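Local coordinates for DNA protection during starvation protein (Halobacterium salinarum, PDB 1TKP), which probably protects DNA from oxidative damage by oxidising ferrous iron with hydrogen peroxide and storing it as a ferric mineral inside a hollow twelve-subunit shell, at residues L38-V43 with A103-E108; Y42-Q47 with E72-V77. All blocks are in the same frame, centred on the assembly; numbering follows the deposited sequence.

How the interactions relate
Helix 24-54 is common to both contacts; the segments overlap at Tyr-42 and Val-43, but Val-43 serves the loop contact and Tyr-42 the helix contact. Interaction 1 lies on the flank of that helix where the loop after helix 96-102 runs past; it is partly buried, and its chemistry is a side-chain amide gripping loop backbone beside a small patch of valine and alanine. Interaction 2 is wholly buried between helices 24-54 and 60-87, has no direct hydrogen bond across it, and ends in a carboxylate on two ferric ions. Their centres are 9 Å apart, and Val-41 of 38-43 packs its CG1 against Ala-74 O of 72-77. Both reach a second subunit.

Interaction 1 (L38-V43 with A103-E108); sequences LANVYV and ASVDVE
Asn-40 reaches from the helix to the loop and takes hold of it at two successive residues. With CG turned opposite the carbonyl carbon (chi1 -74°), the amide is carried out to the loop at Ser-104. There Asn-40 OD1 accepts the backbone N-H of Val-105, whose N lies 3.1 Å away, with an N-H...O angle of 149°; the donor sits above the carbonyl plane, 38° out of it. The same oxygen takes a weak, more bent bond from Ser-104 N, 2.8 Å from Asn-40 OD1. The other branch is used too: Asn-40 ND2 gives a weak bond to Ser-104 OG at 3.3 Å, so the rotation of the amide is probably fixed.

In this four-helix bundle of the ferritin-like fold, as in other Dps proteins, the loop belongs to the long connection between the second and third bundle helices, which includes the short helix 96-102. Here it runs past helix 24-54 on its way to helix 115-142.

One turn further on, Val-43 sets one methyl on Ala-103 and the other on Val-105. Val-43 CG1 meets Ala-103 CB at 3.5 Å. The side chains of Val-43 and Val-105 pass each other in opposite senses, Val-43 CG2 lying tight against Val-105 CG2 at 3.3 Å. Both methyls of Val-105 also lie against the Asn-40 amide, Val-105 CG1 3.7 Å from Asn-40 CG, and the same valine touches Ile-125 and Asp-128 of helix 115-142. Ala-39 adds its methyl beside the backbone N of Ala-103, and Val-107, looser against Val-43, also packs on Ser-95 of a second subunit.

Interaction 2 (Y42-Q47 with E72-V77); sequences YVLYHQ and ETAEEV. With FE (Fe (III) ion), chain K; FE (Fe (III) ion), chain L.
Tyr-45 holds CG opposite the backbone N (chi1 155°), Glu-75 does the same, and from facing helices the two side chains run out side by side in the same direction. The tyrosine ring meets the glutamate stem obliquely: Tyr-45 CD1 and CE1 lie against Glu-75 CB, the former at 3.5 Å, and CE1 also touches CG. Beyond CG the glutamate is extended, which carries its carboxylate past the ring, the two planes 54° apart, to a pair of ferric ions. Each oxygen binds one iron, Glu-75 OE1 at 2.3 Å from the ion of chain K and Glu-75 OE2 at 2.5 Å from that of chain L. OE1 of Glu-75 of a second subunit binds the chain K ion as well, consistent with a part in iron nucleation.

Behind the ring the helices come close through a small residue, Ala-74, whose CB lies 3.9 Å from Tyr-45 CB and also faces Leu-44 CD2. Tyr-42 makes its link through water, which bonds to its OH and donates to Glu-75 O at 2.6 Å. The hydroxyls of Tyr-42 and Tyr-45 each bond to the other tyrosine in the second subunit. A leucine at Tyr-45 would probably leave Tyr-42 of that subunit without its hydroxyl partner and the stem of Glu-75 less firmly flanked.

The two helical segments run antiparallel, their axes 158° apart and 8.5 Å at closest approach, a neighbouring pair in the ferritin-like bundle. Leu-44 continues onto Tyr-126 and Ile-129 of helix 115-142, while Thr-73 and Val-77 pack on helix 146-170.

Interaction 1 (L38-V43 with A103-E108)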
loop_
_atom_site.group_PDB
_atom_site.type_symbol
_atom_site.label_atom_id
_atom_site.label_comp_id
_atom_site.label_asym_id
_atom_site.label_seq_id
_atom_site.Cartn_x
_atom_site.Cartn_y
_atom_site.Cartn_z
ATOM N N LEU A 38 -30.774 1.227 15.345
ATOM C CA LEU A 38 -30.508 1.542 13.973
ATOM C C LEU A 38 -31.190 2.866 13.544
ATOM O O LEU A 38 -30.601 3.715 12.856
ATOM C CB LEU A 38 -31.017 0.363 13.136
ATOM C CG LEU A 38 -31.098 0.635 11.675
ATOM C CD1 LEU A 38 -29.739 1.015 11.104
ATOM C CD2 LEU A 38 -31.710 -0.644 11.025
ATOM N N ALA A 39 -32.430 3.021 13.950
ATOM C CA ALA A 39 -33.141 4.246 13.660
ATOM C C ALA A 39 -32.491 5.484 14.200
ATOM O O ALA A 39 -32.404 6.492 13.468
ATOM C CB ALA A 39 -34.577 4.172 14.107
ATOM N N ASN A 40 -32.040 5.437 15.457
ATOM C CA ASN A 40 -31.345 6.572 16.039
ATOM C C ASN A 40 -30.043 6.798 15.430
ATOM O O ASN A 40 -29.699 7.932 15.283
ATOM C CB ASN A 40 -31.152 6.404 17.522
ATOM C CG ASN A 40 -32.458 6.608 18.315
ATOM O OD1 ASN A 40 -33.359 7.431 17.937
ATOM N ND2 ASN A 40 -32.618 5.804 19.352
ATOM N N VAL A 41 -29.285 5.736 15.105
ATOM C CA VAL A 41 -27.917 5.912 14.593
ATOM C C VAL A 41 -28.023 6.467 13.130
ATOM O O VAL A 41 -27.278 7.296 12.773
ATOM C CB VAL A 41 -27.179 4.604 14.550
ATOM C CG1 VAL A 41 -26.005 4.739 13.724
ATOM C CG2 VAL A 41 -26.661 4.187 15.947
ATOM N N TYR A 42 -28.983 5.998 12.324
ATOM C CA TYR A 42 -29.170 6.595 11.048
ATOM C C TYR A 42 -29.724 8.033 11.126
ATOM O O TYR A 42 -29.413 8.850 10.236
ATOM C CB TYR A 42 -30.111 5.736 10.204
ATOM C CG TYR A 42 -29.381 5.122 9.061
ATOM C CD1 TYR A 42 -29.549 3.769 8.747
ATOM C CD2 TYR A 42 -28.415 5.856 8.392
ATOM C CE1 TYR A 42 -28.802 3.198 7.725
ATOM C CE2 TYR A 42 -27.628 5.292 7.398
ATOM C CZ TYR A 42 -27.866 3.952 7.063
ATOM O OH TYR A 42 -27.200 3.329 6.029
ATOM N N VAL A 43 -30.537 8.415 12.131
ATOM C CA VAL A 43 -30.741 9.858 12.175
ATOM C C VAL A 43 -29.475 10.615 12.637
ATOM O O VAL A 43 -29.143 11.725 12.138
ATOM C CB VAL A 43 -32.045 10.388 12.848
ATOM C CG1 VAL A 43 -33.276 9.464 12.794
ATOM C CG2 VAL A 43 -31.851 11.051 14.106
ATOM N N ALA A 103 -37.089 6.679 15.238
ATOM C CA ALA A 103 -36.042 7.222 16.097
ATOM C C ALA A 103 -36.670 7.911 17.296
ATOM O O ALA A 103 -37.677 8.613 17.158
ATOM C CB ALA A 103 -35.266 8.209 15.396
ATOM N N SER A 104 -36.084 7.711 18.475
ATOM C CA SER A 104 -36.555 8.448 19.659
ATOM C C SER A 104 -35.743 9.744 19.864
ATOM O O SER A 104 -36.052 10.542 20.716
ATOM C CB SER A 104 -36.420 7.603 20.920
ATOM O OG SER A 104 -35.028 7.294 21.104
ATOM N N VAL A 105 -34.666 9.944 19.124
ATOM C CA VAL A 105 -33.863 11.151 19.319
ATOM C C VAL A 105 -34.455 12.346 18.667
ATOM O O VAL A 105 -35.276 12.305 17.793
ATOM C CB VAL A 105 -32.371 10.961 18.829
ATOM C CG1 VAL A 105 -31.727 9.943 19.669
ATOM C CG2 VAL A 105 -32.383 10.517 17.344
ATOM N N ASP A 106 -33.981 13.463 19.087
ATOM C CA ASP A 106 -34.509 14.754 18.718
ATOM C C ASP A 106 -33.704 15.170 17.484
ATOM O O ASP A 106 -32.415 14.949 17.436
ATOM C CB ASP A 106 -34.143 15.672 19.870
ATOM C CG ASP A 106 -34.998 15.470 21.129
ATOM O OD1 ASP A 106 -36.242 15.260 21.073
ATOM O OD2 ASP A 106 -34.451 15.523 22.263
ATOM N N VAL A 107 -34.398 15.623 16.452
ATOM C CA VAL A 107 -33.687 15.908 15.229
ATOM C C VAL A 107 -33.906 17.351 14.862
ATOM O O VAL A 107 -35.005 17.869 15.106
ATOM C CB VAL A 107 -33.963 14.853 14.093
ATOM C CG1 VAL A 107 -35.157 14.128 14.287
ATOM C CG2 VAL A 107 -33.797 15.449 12.659
ATOM N N GLU A 108 -32.872 18.023 14.364
ATOM C CA GLU A 108 -32.954 19.463 14.047
ATOM C C GLU A 108 -33.897 19.669 12.916
ATOM O O GLU A 108 -33.984 18.842 12.029
ATOM C CB GLU A 108 -31.629 19.977 13.539
ATOM C CG GLU A 108 -30.689 20.456 14.624
ATOM C CD GLU A 108 -29.359 20.914 14.021
ATOM O OE1 GLU A 108 -28.479 21.128 14.872
ATOM O OE2 GLU A 108 -29.227 21.088 12.741
#

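Interaction 2 (Y42-Q47 with E72-V77)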
loop_
_atom_site.group_PDB
_atom_site.type_symbol
_atom_site.label_atom_id
_atom_site.label_comp_id
_atom_site.label_asym_id
_atom_site.label_seq_id
_atom_site.Cartn_x
_atom_site.Cartn_y
_atom_site.Cartn_z
ATOM N N TYR A 42 -28.983 5.998 12.324
ATOM C CA TYR A 42 -29.170 6.595 11.048
ATOM C C TYR A 42 -29.724 8.033 11.126
ATOM O O TYR A 42 -29.413 8.850 10.236
ATOM C CB TYR A 42 -30.111 5.736 10.204
ATOM C CG TYR A 42 -29.381 5.122 9.061
ATOM C CD1 TYR A 42 -29.549 3.769 8.747
ATOM C CD2 TYR A 42 -28.415 5.856 8.392
ATOM C CE1 TYR A 42 -28.802 3.198 7.725
ATOM C CE2 TYR A 42 -27.628 5.292 7.398
ATOM C CZ TYR A 42 -27.866 3.952 7.063
ATOM O OH TYR A 42 -27.200 3.329 6.029
ATOM N N VAL A 43 -30.537 8.415 12.131
ATOM C CA VAL A 43 -30.741 9.858 12.175
ATOM C C VAL A 43 -29.475 10.615 12.637
ATOM O O VAL A 43 -29.143 11.725 12.138
ATOM C CB VAL A 43 -32.045 10.388 12.848
ATOM C CG1 VAL A 43 -33.276 9.464 12.794
ATOM C CG2 VAL A 43 -31.851 11.051 14.106
ATOM N N LEU A 44 -28.715 10.017 13.538
ATOM C CA LEU A 44 -27.467 10.632 13.890
ATOM C C LEU A 44 -26.632 10.852 12.612
ATOM O O LEU A 44 -26.091 11.931 12.388
ATOM C CB LEU A 44 -26.690 9.667 14.760
ATOM C CG LEU A 44 -25.285 10.157 15.113
ATOM C CD1 LEU A 44 -25.304 11.559 15.748
ATOM C CD2 LEU A 44 -24.501 9.203 16.026
ATOM N N TYR A 45 -26.548 9.811 11.779
ATOM C CA TYR A 45 -25.682 9.885 10.618
ATOM C C TYR A 45 -26.143 11.067 9.732
ATOM O O TYR A 45 -25.349 11.897 9.304
ATOM C CB TYR A 45 -25.701 8.523 9.872
ATOM C CG TYR A 45 -25.356 8.614 8.404
ATOM C CD1 TYR A 45 -23.989 8.387 7.948
ATOM C CD2 TYR A 45 -26.339 8.834 7.482
ATOM C CE1 TYR A 45 -23.674 8.401 6.588
ATOM C CE2 TYR A 45 -26.057 8.898 6.146
ATOM C CZ TYR A 45 -24.753 8.661 5.717
ATOM O OH TYR A 45 -24.505 8.772 4.406
ATOM N N HIS A 46 -27.441 11.170 9.480
ATOM C CA HIS A 46 -27.914 12.239 8.631
ATOM C C HIS A 46 -27.653 13.607 9.237
ATOM O O HIS A 46 -27.302 14.498 8.543
ATOM C CB HIS A 46 -29.358 12.033 8.281
ATOM C CG HIS A 46 -29.574 11.150 7.064
ATOM N ND1 HIS A 46 -29.223 11.540 5.789
ATOM C CD2 HIS A 46 -30.136 9.942 6.947
ATOM C CE1 HIS A 46 -29.482 10.550 4.946
ATOM N NE2 HIS A 46 -30.068 9.587 5.623
ATOM N N GLN A 47 -27.737 13.768 10.554
ATOM C CA GLN A 47 -27.486 15.060 11.159
ATOM C C GLN A 47 -25.986 15.389 11.127
ATOM O O GLN A 47 -25.591 16.555 10.881
ATOM C CB GLN A 47 -27.993 15.109 12.593
ATOM C CG GLN A 47 -27.953 16.536 13.122
ATOM C CD GLN A 47 -29.104 16.761 14.093
ATOM O OE1 GLN A 47 -30.254 16.753 13.644
ATOM N NE2 GLN A 47 -28.811 16.831 15.425
ATOM N N GLU A 72 -19.352 8.682 8.961
ATOM C CA GLU A 72 -18.916 7.356 8.439
ATOM C C GLU A 72 -18.988 6.262 9.498
ATOM O O GLU A 72 -19.317 5.118 9.204
ATOM C CB GLU A 72 -17.443 7.452 7.979
ATOM C CG GLU A 72 -16.806 6.334 7.171
ATOM C CD GLU A 72 -15.329 6.665 6.627
ATOM O OE1 GLU A 72 -14.445 7.340 7.346
ATOM O OE2 GLU A 72 -14.995 6.157 5.482
ATOM N N THR A 73 -18.590 6.618 10.722
ATOM C CA THR A 73 -18.592 5.629 11.773
ATOM C C THR A 73 -20.088 5.265 12.018
ATOM O O THR A 73 -20.407 4.101 12.207
ATOM C CB THR A 73 -17.921 6.217 12.979
ATOM O OG1 THR A 73 -16.524 6.136 12.734
ATOM C CG2 THR A 73 -18.081 5.366 14.239
ATOM N N ALA A 74 -20.993 6.218 11.916
ATOM C CA ALA A 74 -22.392 5.986 12.368
ATOM C C ALA A 74 -22.977 5.139 11.339
ATOM O O ALA A 74 -23.698 4.153 11.559
ATOM C CB ALA A 74 -23.143 7.338 12.516
ATOM N N GLU A 75 -22.602 5.453 10.123
ATOM C CA GLU A 75 -23.062 4.662 8.941
ATOM C C GLU A 75 -22.687 3.184 9.084
ATOM O O GLU A 75 -23.481 2.248 8.812
ATOM C CB GLU A 75 -22.482 5.265 7.645
ATOM C CG GLU A 75 -23.160 4.708 6.394
ATOM C CD GLU A 75 -22.315 4.763 5.136
ATOM O OE1 GLU A 75 -21.295 5.557 5.105
ATOM O OE2 GLU A 75 -22.681 4.007 4.171
ATOM N N GLU A 76 -21.515 2.963 9.591
ATOM C CA GLU A 76 -20.935 1.633 9.695
ATOM C C GLU A 76 -21.606 0.959 10.863
ATOM O O GLU A 76 -21.975 -0.226 10.786
ATOM C CB GLU A 76 -19.446 1.757 10.131
ATOM C CG GLU A 76 -18.313 1.492 9.133
ATOM C CD GLU A 76 -16.927 2.111 9.559
ATOM O OE1 GLU A 76 -16.316 1.852 10.723
ATOM O OE2 GLU A 76 -16.399 2.833 8.691
ATOM N N VAL A 77 -21.824 1.740 11.913
ATOM C CA VAL A 77 -22.589 1.201 13.049
ATOM C C VAL A 77 -23.997 0.841 12.582
ATOM O O VAL A 77 -24.469 -0.246 12.824
ATOM C CB VAL A 77 -22.635 2.140 14.302
ATOM C CG1 VAL A 77 -23.413 1.515 15.340
ATOM C CG2 VAL A 77 -21.151 2.326 14.904
HETATM FE FE FE K . -19.648 5.522 3.559
HETATM FE FE FE L . -21.121 4.011 2.268
HETATM O O HOH W 1 -25.141 1.641 6.920
#